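Local structure of fructose-1,6-bisphosphatase/inositol-1-monophosphatase (Thermotoga maritima, 2P3N) at residues P114-T119 with A181-A186; D155-F160 with I171-S176; N230-N235 with E241-V246. The protein is a magnesium-dependent phosphatase of broad specificity that hydrolyses fructose 1,6-bisphosphate and inositol 1-phosphates, the latter with a strong preference for the D isomer. All coordinates share one frame; numbering follows the deposited sequence.

Contact 1: residues P114-T119 with A181-A186; sequences PALNET and AAYVGA
One short hydrogen bond, from Tyr-183 OH to Glu-118 OE2 at 2.6 Å, ties segments whose closest CA atoms, those of Glu-118 and Tyr-183, are still 10.2 Å apart. The phenol hydroxyl donates to the syn lone pair of OE2. OE2 lies at the ring edge, in the ring plane, and also comes within 3.3 Å of Tyr-183 CE1, while carboxylate and ring planes are turned 68° apart. With CG anti to the carbonyl carbon (chi1 -60°) and the chain extended beyond it, Glu-118 spans the gap and meets the tyrosine at about a right angle. Leu-116 adds a methyl, its CD1 3.4 Å from Tyr-183 OH. The second carboxylate oxygen, OE1, forms a salt bridge with Arg-188, which probably keeps the group ionised and a strong acceptor. A leucine in place of Glu-118 would probably leave both the tyrosine hydroxyl and the arginine without their mate in a buried setting. Asn-117 and Glu-118, both opposite Ala-113, form a G1 beta bulge at the start of strand 118-123. Through the tyrosine bond this part of the seven-stranded sheet is joined to helix 177-185, with Phe-130 of strand 127-130 packed on Glu-118 and Leu-91 of the second subunit on Tyr-183.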
loop_
_atom_site.group_PDB
_atom_site.type_symbol
_atom_site.label_atom_id
_atom_site.label_comp_id
_atom_site.label_asym_id
_atom_site.label_seq_id
_atom_site.Cartn_x
_atom_site.Cartn_y
_atom_site.Cartn_z
ATOM N N PRO A 114 -9.968 2.629 -4.297
ATOM C CA PRO A 114 -9.593 1.691 -3.229
ATOM C C PRO A 114 -8.358 0.823 -3.463
ATOM O O PRO A 114 -7.441 0.812 -2.647
ATOM C CB PRO A 114 -10.861 0.847 -3.049
ATOM C CG PRO A 114 -11.977 1.742 -3.585
ATOM C CD PRO A 114 -11.330 2.347 -4.793
ATOM N N ALA A 115 -8.336 0.086 -4.568
ATOM C CA ALA A 115 -7.206 -0.796 -4.856
ATOM C C ALA A 115 -5.906 -0.042 -5.087
ATOM O O ALA A 115 -4.832 -0.630 -5.056
ATOM C CB ALA A 115 -7.516 -1.684 -6.076
ATOM N N LEU A 116 -5.999 1.260 -5.316
ATOM C CA LEU A 116 -4.804 2.033 -5.581
ATOM C C LEU A 116 -4.393 2.882 -4.399
ATOM O O LEU A 116 -3.276 3.383 -4.364
ATOM C CB LEU A 116 -5.023 2.949 -6.794
ATOM C CG LEU A 116 -5.413 2.353 -8.149
ATOM C CD1 LEU A 116 -5.509 3.476 -9.172
ATOM C CD2 LEU A 116 -4.381 1.322 -8.596
ATOM N N ASN A 117 -5.299 3.033 -3.438
ATOM C CA ASN A 117 -5.060 3.876 -2.270
ATOM C C ASN A 117 -4.819 5.321 -2.709
ATOM O O ASN A 117 -3.932 6.010 -2.213
ATOM C CB ASN A 117 -3.880 3.359 -1.455
ATOM C CG ASN A 117 -4.284 2.265 -0.509
ATOM O OD1 ASN A 117 -5.039 2.500 0.431
ATOM N ND2 ASN A 117 -3.802 1.058 -0.757
ATOM N N GLU A 118 -5.629 5.769 -3.655
ATOM C CA GLU A 118 -5.530 7.121 -4.156
ATOM C C GLU A 118 -6.805 7.853 -3.816
ATOM O O GLU A 118 -7.895 7.404 -4.158
ATOM C CB GLU A 118 -5.345 7.110 -5.662
ATOM C CG GLU A 118 -4.100 6.371 -6.096
ATOM C CD GLU A 118 -3.881 6.445 -7.583
ATOM O OE1 GLU A 118 -2.710 6.299 -8.001
ATOM O OE2 GLU A 118 -4.875 6.643 -8.326
ATOM N N THR A 119 -6.666 8.971 -3.117
ATOM C CA THR A 119 -7.816 9.768 -2.748
ATOM C C THR A 119 -7.584 11.188 -3.247
ATOM O O THR A 119 -6.782 11.940 -2.696
ATOM C CB THR A 119 -8.053 9.803 -1.215
ATOM O OG1 THR A 119 -7.997 8.473 -0.677
ATOM C CG2 THR A 119 -9.452 10.375 -0.922
ATOM N N ALA A 181 -10.951 11.834 -14.703
ATOM C CA ALA A 181 -11.100 13.281 -14.665
ATOM C C ALA A 181 -10.144 13.821 -13.621
ATOM O O ALA A 181 -9.472 14.824 -13.841
ATOM C CB ALA A 181 -12.523 13.649 -14.302
ATOM N N ALA A 182 -10.094 13.131 -12.482
ATOM C CA ALA A 182 -9.233 13.501 -11.354
ATOM C C ALA A 182 -7.755 13.387 -11.704
ATOM O O ALA A 182 -6.927 14.129 -11.177
ATOM C CB ALA A 182 -9.546 12.627 -10.154
ATOM N N TYR A 183 -7.425 12.456 -12.590
ATOM C CA TYR A 183 -6.048 12.284 -12.994
ATOM C C TYR A 183 -5.535 13.509 -13.739
ATOM O O TYR A 183 -4.344 13.806 -13.688
ATOM C CB TYR A 183 -5.903 11.033 -13.863
ATOM C CG TYR A 183 -5.593 9.776 -13.073
ATOM C CD1 TYR A 183 -5.622 9.778 -11.670
ATOM C CD2 TYR A 183 -5.289 8.583 -13.720
ATOM C CE1 TYR A 183 -5.357 8.614 -10.931
ATOM C CE2 TYR A 183 -5.024 7.419 -12.999
ATOM C CZ TYR A 183 -5.061 7.439 -11.607
ATOM O OH TYR A 183 -4.822 6.281 -10.897
ATOM N N VAL A 184 -6.419 14.225 -14.432
ATOM C CA VAL A 184 -5.974 15.415 -15.149
ATOM C C VAL A 184 -5.685 16.487 -14.108
ATOM O O VAL A 184 -4.740 17.266 -14.240
ATOM C CB VAL A 184 -7.043 15.958 -16.165
ATOM C CG1 VAL A 184 -7.727 14.808 -16.895
ATOM C CG2 VAL A 184 -8.049 16.842 -15.460
ATOM N N GLY A 185 -6.505 16.514 -13.065
ATOM C CA GLY A 185 -6.312 17.489 -12.011
ATOM C C GLY A 185 -4.997 17.259 -11.294
ATOM O O GLY A 185 -4.415 18.196 -10.763
ATOM N N ALA A 186 -4.526 16.010 -11.283
ATOM C CA ALA A 186 -3.273 15.646 -10.615
ATOM C C ALA A 186 -2.085 15.686 -11.564
ATOM O O ALA A 186 -0.983 15.318 -11.183
ATOM C CB ALA A 186 -3.387 14.254 -10.001
#

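Contact 2: residues D155-F160 with I171-S176; sequences DFTGKF and IRILGS
The nearest CA pairs across backbones that stay well separated are Thr-157 with Ile-173, 9.1 Å, and Phe-160 with Ile-171, 9.5 Å, so side chains alone bridge the first turn of helix 156-167 and the end of strand 170-172 together with the first loop residue after it. The two elements belong to a beta-alpha-beta unit in which strand 147-150 leads into the helix and the helix returns the chain to a parallel strand alongside. Thr-157 and Ile-173 meet end-on, methyl against methyl, with CG2 of the threonine 3.7 Å from CD1 of the isoleucine. The threonine rotamer (chi1 -64°) sets CG2 anti to the backbone N, whereas OG1 lies beside that N and is hydrogen-bonded to the backbone N of Tyr-153, just ahead of the helix. Ile-173 extends fully beyond CG1 (chi2 179°), which carries CD1 out to the helix. The second pair is looser: CD1 of Ile-171 approaches CE1 of the Phe-160 ring obliquely at 4.3 Å. Val-246 of helix 239-253 also packs on Phe-160, and at the subunit interface Ile-173 packs on Ile-173 of the second subunit. Arg-172, between the two isoleucines in sequence, probably binds substrate, which places this packing beside a likely substrate site. No hydrogen bond or salt bridge crosses between the segments, and the 116 Å² buried comes from four buried residues; the union therefore rests on dispersion and exclusion of water, with the threonine contributing its methyl while its hydroxyl is satisfied within its own chain.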
loop_
_atom_site.group_PDB
_atom_site.type_symbol
_atom_site.label_atom_id
_atom_site.label_comp_id
_atom_site.label_asym_id
_atom_site.label_seq_id
_atom_site.Cartn_x
_atom_site.Cartn_y
_atom_site.Cartn_z
ATOM N N ASP A 155 -19.227 4.364 -31.152
ATOM C CA ASP A 155 -18.271 4.425 -32.242
ATOM C C ASP A 155 -17.287 5.548 -31.973
ATOM O O ASP A 155 -16.267 5.671 -32.648
ATOM C CB ASP A 155 -19.001 4.700 -33.556
ATOM C CG ASP A 155 -19.872 3.538 -34.000
ATOM O OD1 ASP A 155 -20.749 3.109 -33.224
ATOM O OD2 ASP A 155 -19.680 3.054 -35.137
ATOM N N PHE A 156 -17.617 6.366 -30.981
ATOM C CA PHE A 156 -16.802 7.510 -30.589
ATOM C C PHE A 156 -15.353 7.153 -30.271
ATOM O O PHE A 156 -14.415 7.662 -30.894
ATOM C CB PHE A 156 -17.434 8.180 -29.373
ATOM C CG PHE A 156 -16.715 9.405 -28.918
ATOM C CD1 PHE A 156 -15.541 9.306 -28.179
ATOM C CD2 PHE A 156 -17.200 10.666 -29.248
ATOM C CE1 PHE A 156 -14.857 10.445 -27.776
ATOM C CE2 PHE A 156 -16.526 11.817 -28.852
ATOM C CZ PHE A 156 -15.350 11.707 -28.112
ATOM N N THR A 157 -15.183 6.290 -29.277
ATOM C CA THR A 157 -13.869 5.853 -28.840
ATOM C C THR A 157 -12.962 5.521 -30.013
ATOM O O THR A 157 -12.097 6.316 -30.369
ATOM C CB THR A 157 -13.987 4.622 -27.920
ATOM O OG1 THR A 157 -14.700 4.983 -26.730
ATOM C CG2 THR A 157 -12.616 4.109 -27.540
ATOM N N GLY A 158 -13.172 4.350 -30.607
ATOM C CA GLY A 158 -12.362 3.916 -31.735
ATOM C C GLY A 158 -12.025 5.000 -32.743
ATOM O O GLY A 158 -10.934 5.005 -33.311
ATOM N N LYS A 159 -12.962 5.914 -32.975
ATOM C CA LYS A 159 -12.743 7.004 -33.920
ATOM C C LYS A 159 -11.861 8.080 -33.306
ATOM O O LYS A 159 -10.895 8.527 -33.927
ATOM C CB LYS A 159 -14.080 7.621 -34.354
ATOM C CG LYS A 159 -14.817 6.815 -35.405
ATOM C CD LYS A 159 -14.029 6.785 -36.708
ATOM C CE LYS A 159 -14.650 5.830 -37.712
ATOM N NZ LYS A 159 -14.582 4.417 -37.244
ATOM N N PHE A 160 -12.204 8.488 -32.087
ATOM C CA PHE A 160 -11.445 9.509 -31.378
ATOM C C PHE A 160 -9.979 9.101 -31.282
ATOM O O PHE A 160 -9.091 9.948 -31.174
ATOM C CB PHE A 160 -12.035 9.725 -29.990
ATOM C CG PHE A 160 -11.306 10.758 -29.175
ATOM C CD1 PHE A 160 -10.264 10.392 -28.332
ATOM C CD2 PHE A 160 -11.669 12.099 -29.242
ATOM C CE1 PHE A 160 -9.596 11.350 -27.563
ATOM C CE2 PHE A 160 -11.006 13.064 -28.476
ATOM C CZ PHE A 160 -9.969 12.687 -27.635
ATOM N N ILE A 171 -2.832 7.654 -26.011
ATOM C CA ILE A 171 -4.202 7.764 -25.510
ATOM C C ILE A 171 -4.499 6.649 -24.515
ATOM O O ILE A 171 -4.115 5.495 -24.728
ATOM C CB ILE A 171 -5.241 7.687 -26.655
ATOM C CG1 ILE A 171 -5.067 8.867 -27.620
ATOM C CG2 ILE A 171 -6.650 7.692 -26.066
ATOM C CD1 ILE A 171 -5.485 10.219 -27.045
ATOM N N ARG A 172 -5.194 6.993 -23.432
ATOM C CA ARG A 172 -5.525 6.013 -22.400
ATOM C C ARG A 172 -7.015 5.757 -22.197
ATOM O O ARG A 172 -7.849 6.659 -22.305
ATOM C CB ARG A 172 -4.910 6.429 -21.058
ATOM C CG ARG A 172 -3.384 6.355 -21.006
ATOM C CD ARG A 172 -2.883 4.963 -21.415
ATOM N NE ARG A 172 -1.424 4.892 -21.519
ATOM C CZ ARG A 172 -0.774 4.274 -22.502
ATOM N NH1 ARG A 172 0.553 4.258 -22.509
ATOM N NH2 ARG A 172 -1.447 3.680 -23.483
ATOM N N ILE A 173 -7.321 4.497 -21.905
ATOM C CA ILE A 173 -8.680 4.032 -21.634
ATOM C C ILE A 173 -8.515 3.118 -20.419
ATOM O O ILE A 173 -8.299 1.910 -20.565
ATOM C CB ILE A 173 -9.228 3.213 -22.804
ATOM C CG1 ILE A 173 -9.343 4.098 -24.041
ATOM C CG2 ILE A 173 -10.572 2.621 -22.430
ATOM C CD1 ILE A 173 -9.858 3.374 -25.256
ATOM N N LEU A 174 -8.618 3.712 -19.230
ATOM C CA LEU A 174 -8.417 3.005 -17.968
ATOM C C LEU A 174 -9.631 2.312 -17.396
ATOM O O LEU A 174 -9.514 1.208 -16.874
ATOM C CB LEU A 174 -7.867 3.966 -16.920
ATOM C CG LEU A 174 -6.759 4.919 -17.365
ATOM C CD1 LEU A 174 -7.340 5.977 -18.304
ATOM C CD2 LEU A 174 -6.154 5.589 -16.140
ATOM N N GLY A 175 -10.787 2.969 -17.451
ATOM C CA GLY A 175 -11.991 2.335 -16.945
ATOM C C GLY A 175 -12.824 3.097 -15.941
ATOM O O GLY A 175 -13.970 2.719 -15.692
ATOM N N SER A 176 -12.272 4.163 -15.371
ATOM C CA SER A 176 -13.009 4.938 -14.383
ATOM C C SER A 176 -13.145 6.403 -14.769
ATOM O O SER A 176 -12.167 7.145 -14.807
ATOM C CB SER A 176 -12.332 4.823 -13.010
ATOM O OG SER A 176 -13.154 5.360 -11.982
#

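Contact 3: residues N230-N235 with E241-V246; sequences NFIFSN and EVVKVV
The side chains of Ile-232 and Val-242 lie alongside one another, running opposite ways, where helix 239-253 packs on strand 230-234, part of the five-stranded mixed sheet in this alpha/beta phosphatase of the inositol monophosphatase superfamily. The axes of the segments, strand 230-234 and helix 241-246, come within 9.8 Å at 149°, an inclined antiparallel arrangement, and the closest CA pair, Ile-232 with Val-243, is 7.6 Å apart. Ile-232 points toward the helix and divides its two branches among three valines. Ile-232 CG2, anti to the backbone N, lies 4.0 Å from Val-242 CG1. The longer branch, extended at chi2 178°, carries CD1 to Val-243 and Val-246. Ile-232 CD1 lies 4.3 Å from Val-243 CG2 and also comes alongside the backbone of that valine. Val-246, one turn on from Val-242, approaches the same methyl more distantly. The three valines thus present a surface that the single isoleucine spans, and no polar pair crosses it. Phe-231 and Phe-233 instead pack on helix 199-211, while Phe-191 of neighbouring strand 191-195 touches Val-242. The isoleucine's closest approach to the helix backbone is Ile-232 CD1 to Val-243 CA, 4.1 Å.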
loop_
_atom_site.group_PDB
_atom_site.type_symbol
_atom_site.label_atom_id
_atom_site.label_comp_id
_atom_site.label_asym_id
_atom_site.label_seq_id
_atom_site.Cartn_x
_atom_site.Cartn_y
_atom_site.Cartn_z
ATOM N N ASN A 230 -21.829 16.313 -22.525
ATOM C CA ASN A 230 -20.501 16.007 -23.052
ATOM C C ASN A 230 -19.486 16.686 -22.152
ATOM O O ASN A 230 -19.739 17.784 -21.650
ATOM C CB ASN A 230 -20.333 16.553 -24.470
ATOM C CG ASN A 230 -21.645 16.689 -25.207
ATOM O OD1 ASN A 230 -22.414 15.729 -25.312
ATOM N ND2 ASN A 230 -21.907 17.890 -25.730
ATOM N N PHE A 231 -18.330 16.053 -21.969
ATOM C CA PHE A 231 -17.303 16.616 -21.099
ATOM C C PHE A 231 -15.882 16.565 -21.615
ATOM O O PHE A 231 -15.413 15.542 -22.116
ATOM C CB PHE A 231 -17.364 15.942 -19.730
ATOM C CG PHE A 231 -18.408 16.518 -18.825
ATOM C CD1 PHE A 231 -18.159 17.686 -18.125
ATOM C CD2 PHE A 231 -19.645 15.913 -18.696
ATOM C CE1 PHE A 231 -19.122 18.238 -17.314
ATOM C CE2 PHE A 231 -20.613 16.464 -17.888
ATOM C CZ PHE A 231 -20.349 17.632 -17.194
ATOM N N ILE A 232 -15.201 17.694 -21.471
ATOM C CA ILE A 232 -13.819 17.816 -21.891
ATOM C C ILE A 232 -13.007 18.366 -20.729
ATOM O O ILE A 232 -13.160 19.533 -20.355
ATOM C CB ILE A 232 -13.669 18.776 -23.106
ATOM C CG1 ILE A 232 -14.511 18.265 -24.284
ATOM C CG2 ILE A 232 -12.191 18.884 -23.515
ATOM C CD1 ILE A 232 -14.479 19.158 -25.509
ATOM N N PHE A 233 -12.166 17.512 -20.146
ATOM C CA PHE A 233 -11.298 17.911 -19.037
ATOM C C PHE A 233 -9.900 18.135 -19.605
ATOM O O PHE A 233 -9.399 17.315 -20.384
ATOM C CB PHE A 233 -11.233 16.822 -17.959
ATOM C CG PHE A 233 -12.564 16.490 -17.339
ATOM C CD1 PHE A 233 -13.435 15.603 -17.963
ATOM C CD2 PHE A 233 -12.943 17.060 -16.126
ATOM C CE1 PHE A 233 -14.660 15.288 -17.384
ATOM C CE2 PHE A 233 -14.168 16.753 -15.541
ATOM C CZ PHE A 233 -15.028 15.865 -16.170
ATOM N N SER A 234 -9.261 19.232 -19.217
ATOM C CA SER A 234 -7.935 19.515 -19.740
ATOM C C SER A 234 -7.115 20.413 -18.816
ATOM O O SER A 234 -7.643 21.004 -17.877
ATOM C CB SER A 234 -8.075 20.180 -21.117
ATOM O OG SER A 234 -6.976 19.892 -21.968
ATOM N N ASN A 235 -5.816 20.502 -19.087
ATOM C CA ASN A 235 -4.926 21.357 -18.309
ATOM C C ASN A 235 -5.145 22.824 -18.680
ATOM O O ASN A 235 -4.494 23.714 -18.128
ATOM C CB ASN A 235 -3.460 20.990 -18.566
ATOM C CG ASN A 235 -3.144 20.839 -20.042
ATOM O OD1 ASN A 235 -3.802 21.437 -20.895
ATOM N ND2 ASN A 235 -2.117 20.047 -20.352
ATOM N N GLU A 241 -7.317 22.541 -28.934
ATOM C CA GLU A 241 -6.735 21.535 -29.811
ATOM C C GLU A 241 -7.606 20.275 -29.748
ATOM O O GLU A 241 -7.726 19.532 -30.732
ATOM C CB GLU A 241 -5.295 21.224 -29.375
ATOM C CG GLU A 241 -4.215 21.885 -30.241
ATOM C CD GLU A 241 -2.939 22.245 -29.467
ATOM O OE1 GLU A 241 -2.939 23.270 -28.743
ATOM O OE2 GLU A 241 -1.937 21.501 -29.582
ATOM N N VAL A 242 -8.228 20.061 -28.587
ATOM C CA VAL A 242 -9.106 18.910 -28.357
ATOM C C VAL A 242 -10.563 19.201 -28.769
ATOM O O VAL A 242 -11.201 18.377 -29.432
ATOM C CB VAL A 242 -9.055 18.462 -26.858
ATOM C CG1 VAL A 242 -10.120 17.413 -26.571
ATOM C CG2 VAL A 242 -7.680 17.891 -26.536
ATOM N N VAL A 243 -11.081 20.368 -28.389
ATOM C CA VAL A 243 -12.450 20.732 -28.740
ATOM C C VAL A 243 -12.683 20.435 -30.217
ATOM O O VAL A 243 -13.725 19.905 -30.595
ATOM C CB VAL A 243 -12.736 22.237 -28.496
ATOM C CG1 VAL A 243 -14.190 22.535 -28.802
ATOM C CG2 VAL A 243 -12.422 22.614 -27.055
ATOM N N LYS A 244 -11.697 20.758 -31.046
ATOM C CA LYS A 244 -11.814 20.528 -32.483
ATOM C C LYS A 244 -11.904 19.052 -32.839
ATOM O O LYS A 244 -12.887 18.606 -33.420
ATOM C CB LYS A 244 -10.620 21.130 -33.231
ATOM C CG LYS A 244 -10.826 21.206 -34.750
ATOM C CD LYS A 244 -9.561 20.865 -35.542
ATOM C CE LYS A 244 -9.306 19.353 -35.586
ATOM N NZ LYS A 244 -10.405 18.616 -36.280
ATOM N N VAL A 245 -10.865 18.300 -32.498
ATOM C CA VAL A 245 -10.819 16.875 -32.810
ATOM C C VAL A 245 -12.062 16.118 -32.372
ATOM O O VAL A 245 -12.489 15.175 -33.037
ATOM C CB VAL A 245 -9.596 16.195 -32.161
ATOM C CG1 VAL A 245 -9.511 14.741 -32.607
ATOM C CG2 VAL A 245 -8.328 16.951 -32.529
ATOM N N VAL A 246 -12.639 16.530 -31.248
ATOM C CA VAL A 246 -13.831 15.878 -30.727
ATOM C C VAL A 246 -15.034 16.100 -31.647
ATOM O O VAL A 246 -15.752 15.152 -31.978
ATOM C CB VAL A 246 -14.155 16.394 -29.321
ATOM C CG1 VAL A 246 -15.425 15.745 -28.807
ATOM C CG2 VAL A 246 -12.998 16.088 -28.396
#

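Contacts 2 and 3 both reach the five-stranded sheet, their centres 13 Å apart, and meet where Phe-160 CE2 lies 3.6 Å from Val-246 CG2, so helices 156-167 and 239-253 pack together. Contact 1, whose chain loop encloses contact 2, joins it through Tyr-183 CE2 and Leu-174 CD2, 3.8 Å apart. It also meets contact 3, with Ala-181 CB 3.7 Å from Phe-233 CE2, placing helix 177-185 against strand 230-234. The probable substrate residues lie nearby: the side chain of Tyr-183 is about 8 Å from that of Arg-172, which lies in contact 2, and that of Thr-157 is about 8 Å from that of Arg-196. Contacts 1 and 2 also touch the second subunit of the tetramer.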